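Local atomic coordinates of virulence protein STM3117 (Salmonella enterica subsp. enterica serovar Typhimurium, PDB entry 3HUH), a protein that promotes replication of the bacterium inside host macrophages and may take part in biosynthesis and modification of the cell-wall peptidoglycan. Residues S32-T37 with L68-M73. Residues are numbered along the deposited sequence; the frame is centred on the assembly and turned at random.
Sequences SDISTT and LHQQEM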
ATOM      1  N   SER A  32     -15.595  -6.075   0.818  1.00 19.56           N
ATOM      2  CA  SER A  32     -16.939  -6.565   1.114  1.00 21.00           C
ATOM      3  C   SER A  32     -17.006  -8.090   1.070  1.00 21.76           C
ATOM      4  O   SER A  32     -17.674  -8.715   1.900  1.00 21.57           O
ATOM      5  CB  SER A  32     -17.961  -5.956   0.142  1.00 22.22           C
ATOM      6  OG  SER A  32     -17.695  -6.314  -1.203  1.00 28.97           O
ATOM      7  N   ASP A  33     -16.304  -8.691   0.115  1.00 20.39           N
ATOM      8  CA  ASP A  33     -16.299 -10.143  -0.023  1.00 20.26           C
ATOM      9  C   ASP A  33     -14.918 -10.671  -0.416  1.00 19.26           C
ATOM     10  O   ASP A  33     -14.472 -10.503  -1.553  1.00 18.67           O
ATOM     11  CB  ASP A  33     -17.325 -10.572  -1.073  1.00 23.59           C
ATOM     12  CG  ASP A  33     -17.518 -12.073  -1.108  1.00 26.11           C
ATOM     13  OD1 ASP A  33     -18.180 -12.610  -0.193  1.00 31.11           O
ATOM     14  OD2 ASP A  33     -16.993 -12.720  -2.033  1.00 28.43           O
ATOM     15  N   ILE A  34     -14.252 -11.319   0.531  1.00 18.33           N
ATOM     16  CA  ILE A  34     -12.925 -11.857   0.288  1.00 18.61           C
ATOM     17  C   ILE A  34     -12.872 -12.814  -0.907  1.00 18.73           C
ATOM     18  O   ILE A  34     -11.942 -12.741  -1.710  1.00 18.71           O
ATOM     19  CB  ILE A  34     -12.374 -12.530   1.574  1.00 18.38           C
ATOM     20  CG1 ILE A  34     -11.942 -11.437   2.561  1.00 19.25           C
ATOM     21  CG2 ILE A  34     -11.218 -13.467   1.237  1.00 19.34           C
ATOM     22  CD1 ILE A  34     -11.382 -11.942   3.879  1.00 18.93           C
ATOM     23  N   SER A  35     -13.865 -13.691  -1.047  1.00 19.95           N
ATOM     24  CA  SER A  35     -13.873 -14.632  -2.170  1.00 20.56           C
ATOM     25  C   SER A  35     -13.808 -13.914  -3.515  1.00 20.11           C
ATOM     26  O   SER A  35     -13.041 -14.293  -4.405  1.00 21.76           O
ATOM     27  CB  SER A  35     -15.126 -15.516  -2.129  1.00 22.28           C
ATOM     28  OG  SER A  35     -15.078 -16.403  -1.029  1.00 28.34           O
ATOM     29  N   THR A  36     -14.619 -12.872  -3.656  1.00 19.75           N
ATOM     30  CA  THR A  36     -14.667 -12.092  -4.887  1.00 18.58           C
ATOM     31  C   THR A  36     -13.346 -11.368  -5.142  1.00 19.00           C
ATOM     32  O   THR A  36     -12.865 -11.303  -6.276  1.00 17.92           O
ATOM     33  CB  THR A  36     -15.807 -11.062  -4.824  1.00 20.40           C
ATOM     34  OG1 THR A  36     -17.049 -11.742  -4.589  1.00 22.69           O
ATOM     35  CG2 THR A  36     -15.897 -10.292  -6.118  1.00 21.98           C
ATOM     36  N   THR A  37     -12.766 -10.825  -4.077  1.00 18.13           N
ATOM     37  CA  THR A  37     -11.499 -10.114  -4.170  1.00 17.86           C
ATOM     38  C   THR A  37     -10.395 -11.068  -4.600  1.00 17.82           C
ATOM     39  O   THR A  37      -9.591 -10.750  -5.486  1.00 18.53           O
ATOM     40  CB  THR A  37     -11.149  -9.472  -2.810  1.00 18.08           C
ATOM     41  OG1 THR A  37     -12.076  -8.416  -2.537  1.00 17.88           O
ATOM     42  CG2 THR A  37      -9.735  -8.914  -2.811  1.00 15.45           C
ATOM     43  N   LEU A  68      -5.976  -9.415   3.581  1.00 15.04           N
ATOM     44  CA  LEU A  68      -7.362  -9.052   3.380  1.00 14.07           C
ATOM     45  C   LEU A  68      -8.173  -9.103   4.663  1.00 14.36           C
ATOM     46  O   LEU A  68      -7.990  -9.999   5.486  1.00 16.17           O
ATOM     47  CB  LEU A  68      -8.012  -9.986   2.347  1.00 14.80           C
ATOM     48  CG  LEU A  68      -7.325 -10.059   0.981  1.00 12.77           C
ATOM     49  CD1 LEU A  68      -8.035 -11.087   0.106  1.00 15.85           C
ATOM     50  CD2 LEU A  68      -7.338  -8.682   0.314  1.00 15.31           C
ATOM     51  N   HIS A  69      -9.043  -8.110   4.835  1.00 15.50           N
ATOM     52  CA  HIS A  69      -9.967  -8.051   5.973  1.00 15.96           C
ATOM     53  C   HIS A  69     -11.346  -7.940   5.336  1.00 14.63           C
ATOM     54  O   HIS A  69     -11.561  -7.106   4.452  1.00 16.47           O
ATOM     55  CB  HIS A  69      -9.789  -6.788   6.822  1.00 15.34           C
ATOM     56  CG  HIS A  69      -8.649  -6.831   7.793  1.00 17.85           C
ATOM     57  ND1 HIS A  69      -7.746  -7.869   7.861  1.00 18.96           N
ATOM     58  CD2 HIS A  69      -8.258  -5.932   8.726  1.00 15.09           C
ATOM     59  CE1 HIS A  69      -6.847  -7.607   8.794  1.00 17.07           C
ATOM     60  NE2 HIS A  69      -7.136  -6.436   9.333  1.00 21.72           N
ATOM     61  N   GLN A  70     -12.286  -8.770   5.763  1.00 16.82           N
ATOM     62  CA  GLN A  70     -13.626  -8.664   5.211  1.00 16.17           C
ATOM     63  C   GLN A  70     -14.451  -7.808   6.167  1.00 15.97           C
ATOM     64  O   GLN A  70     -14.267  -7.867   7.384  1.00 16.56           O
ATOM     65  CB  GLN A  70     -14.258 -10.051   5.062  1.00 17.27           C
ATOM     66  CG  GLN A  70     -15.658 -10.042   4.477  1.00 18.88           C
ATOM     67  CD  GLN A  70     -16.103 -11.425   4.028  1.00 22.49           C
ATOM     68  OE1 GLN A  70     -15.663 -11.924   2.994  1.00 21.98           O
ATOM     69  NE2 GLN A  70     -16.967 -12.059   4.819  1.00 25.16           N
ATOM     70  N   GLN A  71     -15.347  -6.994   5.632  1.00 17.63           N
ATOM     71  CA  GLN A  71     -16.167  -6.172   6.507  1.00 17.43           C
ATOM     72  C   GLN A  71     -16.920  -7.070   7.483  1.00 19.15           C
ATOM     73  O   GLN A  71     -17.319  -8.183   7.135  1.00 20.31           O
ATOM     74  CB  GLN A  71     -17.152  -5.340   5.690  1.00 20.66           C
ATOM     75  CG  GLN A  71     -16.471  -4.270   4.853  1.00 22.87           C
ATOM     76  CD  GLN A  71     -17.461  -3.365   4.156  1.00 24.18           C
ATOM     77  OE1 GLN A  71     -18.195  -3.796   3.265  1.00 26.43           O
ATOM     78  NE2 GLN A  71     -17.496  -2.102   4.567  1.00 26.12           N
ATOM     79  N   GLU A  72     -17.085  -6.573   8.705  1.00 19.26           N
ATOM     80  CA  GLU A  72     -17.771  -7.269   9.789  1.00 20.09           C
ATOM     81  C   GLU A  72     -16.864  -8.275  10.494  1.00 21.90           C
ATOM     82  O   GLU A  72     -17.265  -8.901  11.473  1.00 22.42           O
ATOM     83  CB  GLU A  72     -19.047  -7.947   9.283  1.00 23.26           C
ATOM     84  CG  GLU A  72     -20.049  -6.967   8.697  1.00 24.94           C
ATOM     85  CD  GLU A  72     -20.456  -5.879   9.681  1.00 29.44           C
ATOM     86  OE1 GLU A  72     -21.075  -6.206  10.713  1.00 31.49           O
ATOM     87  OE2 GLU A  72     -20.156  -4.696   9.422  1.00 32.70           O
ATOM     88  N   MET A  73     -15.646  -8.441   9.987  1.00 20.57           N
ATOM     89  CA  MET A  73     -14.682  -9.318  10.646  1.00 21.06           C
ATOM     90  C   MET A  73     -13.255  -8.843  10.409  1.00 19.85           C
ATOM     91  O   MET A  73     -12.360  -9.615  10.080  1.00 20.17           O
ATOM     92  CB  MET A  73     -14.870 -10.790  10.244  1.00 21.63           C
ATOM     93  CG  MET A  73     -14.608 -11.176   8.810  1.00 20.57           C
ATOM     94  SD  MET A  73     -15.038 -12.944   8.554  1.00 17.59           S
ATOM     95  CE  MET A  73     -13.921 -13.767   9.723  1.00 20.24           C
TER
HETATM   96  O   HOH W   1     -15.983 -14.268   1.173  1.00 34.04           O
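Gln70 OE1 is gripped by two donors where helix 34-43 begins beside the end of strand 64-70, in a βαβββ module of the vicinal oxygen chelate (glyoxalase/dioxygenase) fold. The backbone N of Ile34, in the first turn of the helix, donates to Gln70 OE1 over 2.9 Å; the bond is nearly straight (169°) and uses an in-plane lone pair of the amide oxygen. Water 1 donates to Gln70 OE1 at 3.0 Å and accepts from Ser35 N, so one side chain from the strand serves two N-H groups of the helix start, the second through water. A chi1 of -179° carries Gln70 CG away from its own backbone N, and the chain, extended beyond CG, takes the amide to the helix start; Gln70 CG passes 3.5 Å from Ser32 O. Asp33 is the N-cap: its OD2 takes Thr36 N and Thr36 OG1 from opposite faces of the carboxylate. Its OD1 receives a weak bond from water 1, and carboxylate and Gln70 amide lie side by side with planes 17° apart. Beneath this polar layer, Ile34 lays CD1 against Gln70 CB at 3.6 Å. Deeper, where the helix packs on the sheet, Leu68 and Thr37 meet tip to tip, and Leu68 also touches Leu29 of the adjoining strand 21-31. Thr37 CG2 sits almost evenly between the two Leu68 methyls, 3.9 Å from CD2 and 4.0 Å from CD1.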